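Local coordinates for protein nucleoporin NUP170 (Chaetomium thermophilum, PDB 5HAX) that probably serves as a structural scaffold nucleoporin of the nuclear pore complex, joining an N-terminal beta-propeller to an alpha-helical region, at residues Q227-L241 / S244-M256. Sequence-based numbering, arbitrary orientation.
Sequences QEWLRGLYVDDTRNL and SLSNRSTIRTYHM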
ATOM      1  N   GLN A 227       2.480 -36.986  -9.047  1.00 47.40           N
ATOM      2  CA  GLN A 227       1.369 -36.146  -8.617  1.00 45.89           C
ATOM      3  C   GLN A 227       1.884 -34.896  -7.913  1.00 41.24           C
ATOM      4  O   GLN A 227       2.696 -34.978  -6.987  1.00 44.36           O
ATOM      5  CB  GLN A 227       0.431 -36.913  -7.686  1.00 43.97           C
ATOM      6  CG  GLN A 227      -0.585 -35.996  -7.013  1.00 43.92           C
ATOM      7  CD  GLN A 227      -1.659 -36.733  -6.247  1.00 45.81           C
ATOM      8  OE1 GLN A 227      -1.396 -37.341  -5.209  1.00 48.69           O
ATOM      9  NE2 GLN A 227      -2.886 -36.666  -6.746  1.00 43.35           N
ATOM     10  N   GLU A 228       1.390 -33.739  -8.349  1.00 38.07           N
ATOM     11  CA  GLU A 228       1.702 -32.445  -7.757  1.00 40.95           C
ATOM     12  C   GLU A 228       0.820 -31.409  -8.437  1.00 36.42           C
ATOM     13  O   GLU A 228       0.635 -31.467  -9.653  1.00 33.82           O
ATOM     14  CB  GLU A 228       3.187 -32.085  -7.930  1.00 37.90           C
ATOM     15  CG  GLU A 228       3.613 -30.832  -7.171  1.00 35.95           C
ATOM     16  CD  GLU A 228       5.057 -30.430  -7.439  1.00 38.36           C
ATOM     17  OE1 GLU A 228       5.694 -31.016  -8.338  1.00 40.33           O
ATOM     18  OE2 GLU A 228       5.556 -29.522  -6.745  1.00 34.83           O
ATOM     19  N   TRP A 229       0.272 -30.476  -7.657  1.00 38.48           N
ATOM     20  CA  TRP A 229      -0.594 -29.434  -8.195  1.00 38.84           C
ATOM     21  C   TRP A 229      -0.331 -28.134  -7.442  1.00 37.38           C
ATOM     22  O   TRP A 229       0.505 -28.076  -6.536  1.00 37.77           O
ATOM     23  CB  TRP A 229      -2.069 -29.849  -8.126  1.00 35.76           C
ATOM     24  CG  TRP A 229      -2.619 -29.995  -6.736  1.00 38.29           C
ATOM     25  CD1 TRP A 229      -3.163 -29.012  -5.963  1.00 43.12           C
ATOM     26  CD2 TRP A 229      -2.691 -31.198  -5.963  1.00 42.35           C
ATOM     27  NE1 TRP A 229      -3.565 -29.526  -4.755  1.00 39.82           N
ATOM     28  CE2 TRP A 229      -3.284 -30.866  -4.728  1.00 41.35           C
ATOM     29  CE3 TRP A 229      -2.307 -32.522  -6.191  1.00 40.83           C
ATOM     30  CZ2 TRP A 229      -3.505 -31.811  -3.729  1.00 41.17           C
ATOM     31  CZ3 TRP A 229      -2.525 -33.458  -5.195  1.00 45.75           C
ATOM     32  CH2 TRP A 229      -3.119 -33.097  -3.981  1.00 42.39           C
ATOM     33  N   LEU A 230      -1.053 -27.079  -7.821  1.00 38.75           N
ATOM     34  CA  LEU A 230      -0.773 -25.736  -7.332  1.00 39.76           C
ATOM     35  C   LEU A 230      -1.694 -25.339  -6.186  1.00 41.11           C
ATOM     36  O   LEU A 230      -2.849 -25.769  -6.103  1.00 37.95           O
ATOM     37  CB  LEU A 230      -0.899 -24.709  -8.459  1.00 38.49           C
ATOM     38  CG  LEU A 230       0.114 -24.837  -9.598  1.00 40.84           C
ATOM     39  CD1 LEU A 230      -0.034 -23.668 -10.554  1.00 41.46           C
ATOM     40  CD2 LEU A 230       1.546 -24.921  -9.079  1.00 39.51           C
ATOM     41  N   ARG A 231      -1.150 -24.503  -5.298  1.00 37.01           N
ATOM     42  CA  ARG A 231      -1.895 -23.846  -4.235  1.00 37.46           C
ATOM     43  C   ARG A 231      -2.109 -22.359  -4.491  1.00 42.14           C
ATOM     44  O   ARG A 231      -2.930 -21.744  -3.802  1.00 40.80           O
ATOM     45  CB  ARG A 231      -1.168 -24.018  -2.890  1.00 42.94           C
ATOM     46  CG  ARG A 231      -1.558 -25.256  -2.084  1.00 59.97           C
ATOM     47  CD  ARG A 231      -0.600 -25.450  -0.912  1.00 63.20           C
ATOM     48  NE  ARG A 231      -1.278 -25.666   0.366  1.00 72.18           N
ATOM     49  CZ  ARG A 231      -1.925 -24.720   1.040  1.00 73.91           C
ATOM     50  NH1 ARG A 231      -2.504 -25.007   2.200  1.00 67.80           N
ATOM     51  NH2 ARG A 231      -2.006 -23.487   0.555  1.00 65.73           N
ATOM     52  N   GLY A 232      -1.397 -21.766  -5.446  1.00 40.88           N
ATOM     53  CA  GLY A 232      -1.588 -20.357  -5.750  1.00 41.89           C
ATOM     54  C   GLY A 232      -0.629 -19.887  -6.826  1.00 41.43           C
ATOM     55  O   GLY A 232       0.410 -20.508  -7.081  1.00 37.66           O
ATOM     56  N   LEU A 233      -1.015 -18.776  -7.460  1.00 44.98           N
ATOM     57  CA  LEU A 233      -0.202 -18.058  -8.434  1.00 39.67           C
ATOM     58  C   LEU A 233      -0.022 -16.617  -7.973  1.00 40.83           C
ATOM     59  O   LEU A 233      -0.932 -16.026  -7.387  1.00 36.32           O
ATOM     60  CB  LEU A 233      -0.850 -18.058  -9.833  1.00 43.84           C
ATOM     61  CG  LEU A 233      -0.826 -19.332 -10.678  1.00 44.89           C
ATOM     62  CD1 LEU A 233      -1.446 -19.046 -12.037  1.00 42.15           C
ATOM     63  CD2 LEU A 233       0.587 -19.860 -10.845  1.00 42.73           C
ATOM     64  N   TYR A 234       1.155 -16.046  -8.254  1.00 38.28           N
ATOM     65  CA  TYR A 234       1.510 -14.717  -7.756  1.00 40.52           C
ATOM     66  C   TYR A 234       2.347 -13.968  -8.787  1.00 39.86           C
ATOM     67  O   TYR A 234       3.306 -14.521  -9.330  1.00 41.60           O
ATOM     68  CB  TYR A 234       2.277 -14.828  -6.431  1.00 39.82           C
ATOM     69  CG  TYR A 234       1.680 -15.832  -5.464  1.00 39.68           C
ATOM     70  CD1 TYR A 234       2.006 -17.179  -5.546  1.00 36.39           C
ATOM     71  CD2 TYR A 234       0.790 -15.434  -4.474  1.00 38.22           C
ATOM     72  CE1 TYR A 234       1.463 -18.101  -4.674  1.00 38.73           C
ATOM     73  CE2 TYR A 234       0.242 -16.349  -3.596  1.00 40.01           C
ATOM     74  CZ  TYR A 234       0.584 -17.682  -3.701  1.00 34.77           C
ATOM     75  OH  TYR A 234       0.049 -18.604  -2.835  1.00 40.25           O
ATOM     76  N   VAL A 235       1.998 -12.701  -9.030  1.00 40.84           N
ATOM     77  CA  VAL A 235       2.623 -11.873 -10.062  1.00 42.31           C
ATOM     78  C   VAL A 235       3.444 -10.773  -9.400  1.00 42.25           C
ATOM     79  O   VAL A 235       3.049 -10.223  -8.365  1.00 43.53           O
ATOM     80  CB  VAL A 235       1.563 -11.252 -10.997  1.00 46.85           C
ATOM     81  CG1 VAL A 235       2.209 -10.276 -11.982  1.00 51.55           C
ATOM     82  CG2 VAL A 235       0.800 -12.335 -11.739  1.00 50.50           C
ATOM     83  N   ASP A 236       4.583 -10.440 -10.013  1.00 41.54           N
ATOM     84  CA  ASP A 236       5.358  -9.249  -9.657  1.00 41.17           C
ATOM     85  C   ASP A 236       5.726  -8.523 -10.949  1.00 45.00           C
ATOM     86  O   ASP A 236       6.705  -8.879 -11.615  1.00 38.70           O
ATOM     87  CB  ASP A 236       6.600  -9.603  -8.846  1.00 40.62           C
ATOM     88  CG  ASP A 236       7.379  -8.371  -8.408  1.00 44.21           C
ATOM     89  OD1 ASP A 236       6.867  -7.244  -8.593  1.00 40.17           O
ATOM     90  OD2 ASP A 236       8.496  -8.527  -7.870  1.00 41.89           O
ATOM     91  N   ASP A 237       4.942  -7.494 -11.285  1.00 44.17           N
ATOM     92  CA  ASP A 237       5.158  -6.743 -12.519  1.00 43.14           C
ATOM     93  C   ASP A 237       6.486  -5.997 -12.513  1.00 44.19           C
ATOM     94  O   ASP A 237       7.099  -5.829 -13.572  1.00 45.84           O
ATOM     95  CB  ASP A 237       4.012  -5.755 -12.735  1.00 42.59           C
ATOM     96  CG  ASP A 237       2.695  -6.439 -13.040  1.00 44.01           C
ATOM     97  OD1 ASP A 237       2.671  -7.336 -13.908  1.00 48.65           O
ATOM     98  OD2 ASP A 237       1.678  -6.080 -12.410  1.00 52.32           O
ATOM     99  N   THR A 238       6.943  -5.539 -11.345  1.00 40.77           N
ATOM    100  CA  THR A 238       8.172  -4.754 -11.278  1.00 40.26           C
ATOM    101  C   THR A 238       9.393  -5.562 -11.694  1.00 52.39           C
ATOM    102  O   THR A 238      10.422  -4.971 -12.043  1.00 44.01           O
ATOM    103  CB  THR A 238       8.383  -4.208  -9.863  1.00 42.08           C
ATOM    104  OG1 THR A 238       8.694  -5.282  -8.965  1.00 42.98           O
ATOM    105  CG2 THR A 238       7.138  -3.472  -9.372  1.00 44.41           C
ATOM    106  N   ARG A 239       9.305  -6.892 -11.659  1.00 45.75           N
ATOM    107  CA  ARG A 239      10.390  -7.768 -12.078  1.00 44.59           C
ATOM    108  C   ARG A 239      10.011  -8.650 -13.257  1.00 46.21           C
ATOM    109  O   ARG A 239      10.837  -9.459 -13.696  1.00 45.09           O
ATOM    110  CB  ARG A 239      10.836  -8.653 -10.906  1.00 46.03           C
ATOM    111  CG  ARG A 239      11.097  -7.902  -9.610  1.00 46.17           C
ATOM    112  CD  ARG A 239      11.545  -8.861  -8.527  1.00 45.30           C
ATOM    113  NE  ARG A 239      11.383  -8.317  -7.180  1.00 46.14           N
ATOM    114  CZ  ARG A 239      12.359  -7.785  -6.449  1.00 40.86           C
ATOM    115  NH1 ARG A 239      12.092  -7.331  -5.232  1.00 43.78           N
ATOM    116  NH2 ARG A 239      13.598  -7.702  -6.920  1.00 45.10           N
ATOM    117  N   ASN A 240       8.792  -8.511 -13.785  1.00 38.86           N
ATOM    118  CA  ASN A 240       8.286  -9.367 -14.861  1.00 41.82           C
ATOM    119  C   ASN A 240       8.357 -10.845 -14.475  1.00 48.70           C
ATOM    120  O   ASN A 240       8.666 -11.707 -15.301  1.00 45.19           O
ATOM    121  CB  ASN A 240       9.036  -9.111 -16.170  1.00 49.27           C
ATOM    122  CG  ASN A 240       8.778  -7.725 -16.726  1.00 56.74           C
ATOM    123  OD1 ASN A 240       7.705  -7.154 -16.532  1.00 56.32           O
ATOM    124  ND2 ASN A 240       9.762  -7.177 -17.425  1.00 57.30           N
ATOM    125  N   LEU A 241       8.052 -11.143 -13.215  1.00 39.25           N
ATOM    126  CA  LEU A 241       8.106 -12.502 -12.701  1.00 43.55           C
ATOM    127  C   LEU A 241       6.711 -13.018 -12.375  1.00 40.15           C
ATOM    128  O   LEU A 241       5.774 -12.255 -12.125  1.00 36.38           O
ATOM    129  CB  LEU A 241       8.987 -12.586 -11.450  1.00 38.92           C
ATOM    130  CG  LEU A 241      10.470 -12.259 -11.629  1.00 36.48           C
ATOM    131  CD1 LEU A 241      11.192 -12.374 -10.297  1.00 45.00           C
ATOM    132  CD2 LEU A 241      11.113 -13.170 -12.669  1.00 40.50           C
ATOM    133  N   SER A 244       4.661 -19.679  -8.692  1.00 35.49           N
ATOM    134  CA  SER A 244       3.665 -20.680  -8.329  1.00 34.75           C
ATOM    135  C   SER A 244       4.099 -21.398  -7.058  1.00 33.55           C
ATOM    136  O   SER A 244       5.295 -21.621  -6.833  1.00 36.54           O
ATOM    137  CB  SER A 244       3.445 -21.704  -9.451  1.00 37.10           C
ATOM    138  OG  SER A 244       4.466 -22.688  -9.468  1.00 39.43           O
ATOM    139  N   LEU A 245       3.117 -21.750  -6.233  1.00 36.96           N
ATOM    140  CA  LEU A 245       3.313 -22.570  -5.046  1.00 38.40           C
ATOM    141  C   LEU A 245       2.566 -23.881  -5.238  1.00 41.77           C
ATOM    142  O   LEU A 245       1.395 -23.874  -5.628  1.00 38.21           O
ATOM    143  CB  LEU A 245       2.810 -21.848  -3.795  1.00 37.61           C
ATOM    144  CG  LEU A 245       2.947 -22.596  -2.465  1.00 35.53           C
ATOM    145  CD1 LEU A 245       4.411 -22.809  -2.119  1.00 38.54           C
ATOM    146  CD2 LEU A 245       2.237 -21.840  -1.350  1.00 33.92           C
ATOM    147  N   SER A 246       3.240 -24.996  -4.974  1.00 34.58           N
ATOM    148  CA  SER A 246       2.648 -26.312  -5.159  1.00 35.50           C
ATOM    149  C   SER A 246       2.204 -26.895  -3.821  1.00 36.70           C
ATOM    150  O   SER A 246       2.507 -26.371  -2.747  1.00 35.17           O
ATOM    151  CB  SER A 246       3.633 -27.260  -5.848  1.00 37.76           C
ATOM    152  OG  SER A 246       4.433 -27.948  -4.902  1.00 38.13           O
ATOM    153  N   ASN A 247       1.465 -28.004  -3.906  1.00 36.25           N
ATOM    154  CA  ASN A 247       0.995 -28.698  -2.713  1.00 41.23           C
ATOM    155  C   ASN A 247       2.129 -29.366  -1.952  1.00 39.56           C
ATOM    156  O   ASN A 247       1.956 -29.700  -0.776  1.00 35.72           O
ATOM    157  CB  ASN A 247      -0.041 -29.751  -3.088  1.00 36.61           C
ATOM    158  CG  ASN A 247       0.558 -30.885  -3.891  1.00 40.04           C
ATOM    159  OD1 ASN A 247       1.139 -30.667  -4.953  1.00 39.21           O
ATOM    160  ND2 ASN A 247       0.450 -32.100  -3.371  1.00 35.54           N
ATOM    161  N   ARG A 248       3.270 -29.587  -2.603  1.00 35.45           N
ATOM    162  CA  ARG A 248       4.469 -30.092  -1.950  1.00 36.09           C
ATOM    163  C   ARG A 248       5.368 -28.971  -1.449  1.00 48.38           C
ATOM    164  O   ARG A 248       6.517 -29.234  -1.077  1.00 40.08           O
ATOM    165  CB  ARG A 248       5.252 -30.988  -2.913  1.00 43.92           C
ATOM    166  CG  ARG A 248       4.416 -32.077  -3.557  1.00 43.17           C
ATOM    167  CD  ARG A 248       5.261 -32.989  -4.434  1.00 51.10           C
ATOM    168  NE  ARG A 248       6.208 -33.771  -3.646  1.00 62.19           N
ATOM    169  CZ  ARG A 248       5.905 -34.903  -3.016  1.00 75.64           C
ATOM    170  NH1 ARG A 248       6.836 -35.544  -2.320  1.00 81.04           N
ATOM    171  NH2 ARG A 248       4.676 -35.398  -3.074  1.00 62.29           N
ATOM    172  N   SER A 249       4.875 -27.733  -1.446  1.00 36.54           N
ATOM    173  CA  SER A 249       5.613 -26.557  -0.995  1.00 31.77           C
ATOM    174  C   SER A 249       6.792 -26.224  -1.905  1.00 35.81           C
ATOM    175  O   SER A 249       7.748 -25.579  -1.467  1.00 41.80           O
ATOM    176  CB  SER A 249       6.087 -26.721   0.456  1.00 37.40           C
ATOM    177  OG  SER A 249       4.985 -26.963   1.315  1.00 34.14           O
ATOM    178  N   THR A 250       6.738 -26.643  -3.168  1.00 35.32           N
ATOM    179  CA  THR A 250       7.746 -26.258  -4.150  1.00 36.32           C
ATOM    180  C   THR A 250       7.425 -24.878  -4.710  1.00 39.30           C
ATOM    181  O   THR A 250       6.279 -24.602  -5.083  1.00 33.73           O
ATOM    182  CB  THR A 250       7.811 -27.278  -5.286  1.00 40.10           C
ATOM    183  OG1 THR A 250       8.256 -28.539  -4.773  1.00 41.75           O
ATOM    184  CG2 THR A 250       8.774 -26.814  -6.383  1.00 39.98           C
ATOM    185  N   ILE A 251       8.444 -24.024  -4.785  1.00 35.81           N
ATOM    186  CA  ILE A 251       8.319 -22.666  -5.306  1.00 37.34           C
ATOM    187  C   ILE A 251       8.972 -22.632  -6.681  1.00 41.51           C
ATOM    188  O   ILE A 251      10.170 -22.913  -6.813  1.00 40.80           O
ATOM    189  CB  ILE A 251       8.975 -21.636  -4.374  1.00 38.69           C
ATOM    190  CG1 ILE A 251       8.345 -21.688  -2.979  1.00 36.67           C
ATOM    191  CG2 ILE A 251       8.859 -20.234  -4.966  1.00 41.09           C
ATOM    192  CD1 ILE A 251       9.063 -20.828  -1.955  1.00 35.49           C
ATOM    193  N   ARG A 252       8.192 -22.278  -7.698  1.00 34.46           N
ATOM    194  CA  ARG A 252       8.685 -22.139  -9.060  1.00 34.46           C
ATOM    195  C   ARG A 252       8.613 -20.677  -9.480  1.00 40.49           C
ATOM    196  O   ARG A 252       7.619 -19.996  -9.212  1.00 36.23           O
ATOM    197  CB  ARG A 252       7.874 -23.008 -10.025  1.00 34.07           C
ATOM    198  CG  ARG A 252       8.058 -24.505  -9.803  1.00 39.43           C
ATOM    199  CD  ARG A 252       7.139 -25.323 -10.700  1.00 41.68           C
ATOM    200  NE  ARG A 252       7.462 -26.749 -10.671  1.00 41.65           N
ATOM    201  CZ  ARG A 252       7.012 -27.611  -9.761  1.00 48.30           C
ATOM    202  NH1 ARG A 252       6.218 -27.203  -8.781  1.00 40.90           N
ATOM    203  NH2 ARG A 252       7.363 -28.888  -9.831  1.00 48.95           N
ATOM    204  N   THR A 253       9.676 -20.198 -10.123  1.00 38.88           N
ATOM    205  CA  THR A 253       9.769 -18.825 -10.606  1.00 44.59           C
ATOM    206  C   THR A 253       9.818 -18.837 -12.127  1.00 44.82           C
ATOM    207  O   THR A 253      10.610 -19.577 -12.719  1.00 40.93           O
ATOM    208  CB  THR A 253      11.009 -18.119 -10.049  1.00 43.32           C
ATOM    209  OG1 THR A 253      10.991 -18.169  -8.617  1.00 43.39           O
ATOM    210  CG2 THR A 253      11.064 -16.657 -10.507  1.00 42.58           C
ATOM    211  N   TYR A 254       8.971 -18.019 -12.747  1.00 39.99           N
ATOM    212  CA  TYR A 254       8.906 -17.876 -14.195  1.00 41.33           C
ATOM    213  C   TYR A 254       9.179 -16.425 -14.562  1.00 43.50           C
ATOM    214  O   TYR A 254       8.760 -15.509 -13.848  1.00 45.43           O
ATOM    215  CB  TYR A 254       7.534 -18.299 -14.736  1.00 39.99           C
ATOM    216  CG  TYR A 254       7.144 -19.723 -14.417  1.00 46.38           C
ATOM    217  CD1 TYR A 254       6.669 -20.068 -13.159  1.00 42.46           C
ATOM    218  CD2 TYR A 254       7.235 -20.720 -15.377  1.00 45.80           C
ATOM    219  CE1 TYR A 254       6.307 -21.369 -12.863  1.00 44.03           C
ATOM    220  CE2 TYR A 254       6.874 -22.024 -15.092  1.00 43.80           C
ATOM    221  CZ  TYR A 254       6.409 -22.344 -13.835  1.00 42.10           C
ATOM    222  OH  TYR A 254       6.048 -23.638 -13.544  1.00 43.85           O
ATOM    223  N   HIS A 255       9.875 -16.216 -15.678  1.00 43.86           N
ATOM    224  CA  HIS A 255      10.232 -14.883 -16.147  1.00 42.64           C
ATOM    225  C   HIS A 255       9.555 -14.619 -17.484  1.00 45.51           C
ATOM    226  O   HIS A 255       9.561 -15.482 -18.368  1.00 43.13           O
ATOM    227  CB  HIS A 255      11.748 -14.732 -16.283  1.00 49.83           C
ATOM    228  CG  HIS A 255      12.175 -13.393 -16.802  1.00 52.08           C
ATOM    229  ND1 HIS A 255      12.758 -13.226 -18.039  1.00 57.97           N
ATOM    230  CD2 HIS A 255      12.095 -12.158 -16.252  1.00 52.62           C
ATOM    231  CE1 HIS A 255      13.023 -11.945 -18.227  1.00 55.32           C
ATOM    232  NE2 HIS A 255      12.630 -11.276 -17.159  1.00 54.56           N
ATOM    233  N   MET A 256       8.976 -13.427 -17.623  1.00 47.94           N
ATOM    234  CA  MET A 256       8.324 -13.011 -18.864  1.00 50.57           C
ATOM    235  C   MET A 256       9.356 -12.280 -19.720  1.00 54.45           C
ATOM    236  O   MET A 256       9.461 -11.053 -19.720  1.00 56.52           O
ATOM    237  CB  MET A 256       7.111 -12.139 -18.563  1.00 50.43           C
ATOM    238  CG  MET A 256       6.014 -12.862 -17.802  1.00 51.16           C
ATOM    239  SD  MET A 256       4.729 -11.749 -17.207  1.00 53.23           S
ATOM    240  CE  MET A 256       4.712 -12.162 -15.465  1.00 50.81           C
TER
HETATM  241  O   HOH W   1       1.799 -34.698  -4.230  1.00 49.92           O
HETATM  242  O   HOH W   2       8.263 -30.520  -6.572  1.00 41.17           O
HETATM  243  O   HOH W   3      -0.151 -28.370   0.934  1.00 60.10           O
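E228 OE2 is gripped by three groups: the hydroxyl of S246, whose OG donates over 2.7 Å to the anti lone pair of OE2; R252 NH1, which meets OE2 from well above the carboxylate plane; and a water that also touches T250 OG1. R252 approaches end-on, its NH2 reaching the other oxygen, E228 OE1, at 3.1 Å, with the two flat groups turned 60° apart. With CG anti to the backbone N (chi1 -172°) and the chain extended beyond it, E228 spans the gap to this arginine, whose NE pairs with E267 on the next strand. With an alanine here, the R252 guanidinium would probably lose one of its two acidic partners and the S246 hydroxyl the acceptor for its proton, though R248 N and T250 N would still bond to its OG.

The site illustrates how side chains can fasten the open end of a beta hairpin, here within a four-stranded antiparallel blade of the propeller. Strand 230-236 pairs with the strand ending at S246, and a classic bulge places R231 and G232 opposite L245: R231 N donates to L245 O at 2.6 Å, and L245 N to G232 O at 3.1 Å.

Beyond the bulge, the N247 amide lies flat over one face of the W229 indole, the planes 8° apart and CG 3.8 Å above the ring plane. Its OD1 accepts from W229 N at 2.8 Å, while N247 N returns a bond to W229 O. At the far end, M256 N donates to N240 O at 2.9 Å, and L241 CD2 rests against the edge of the H255 imidazole.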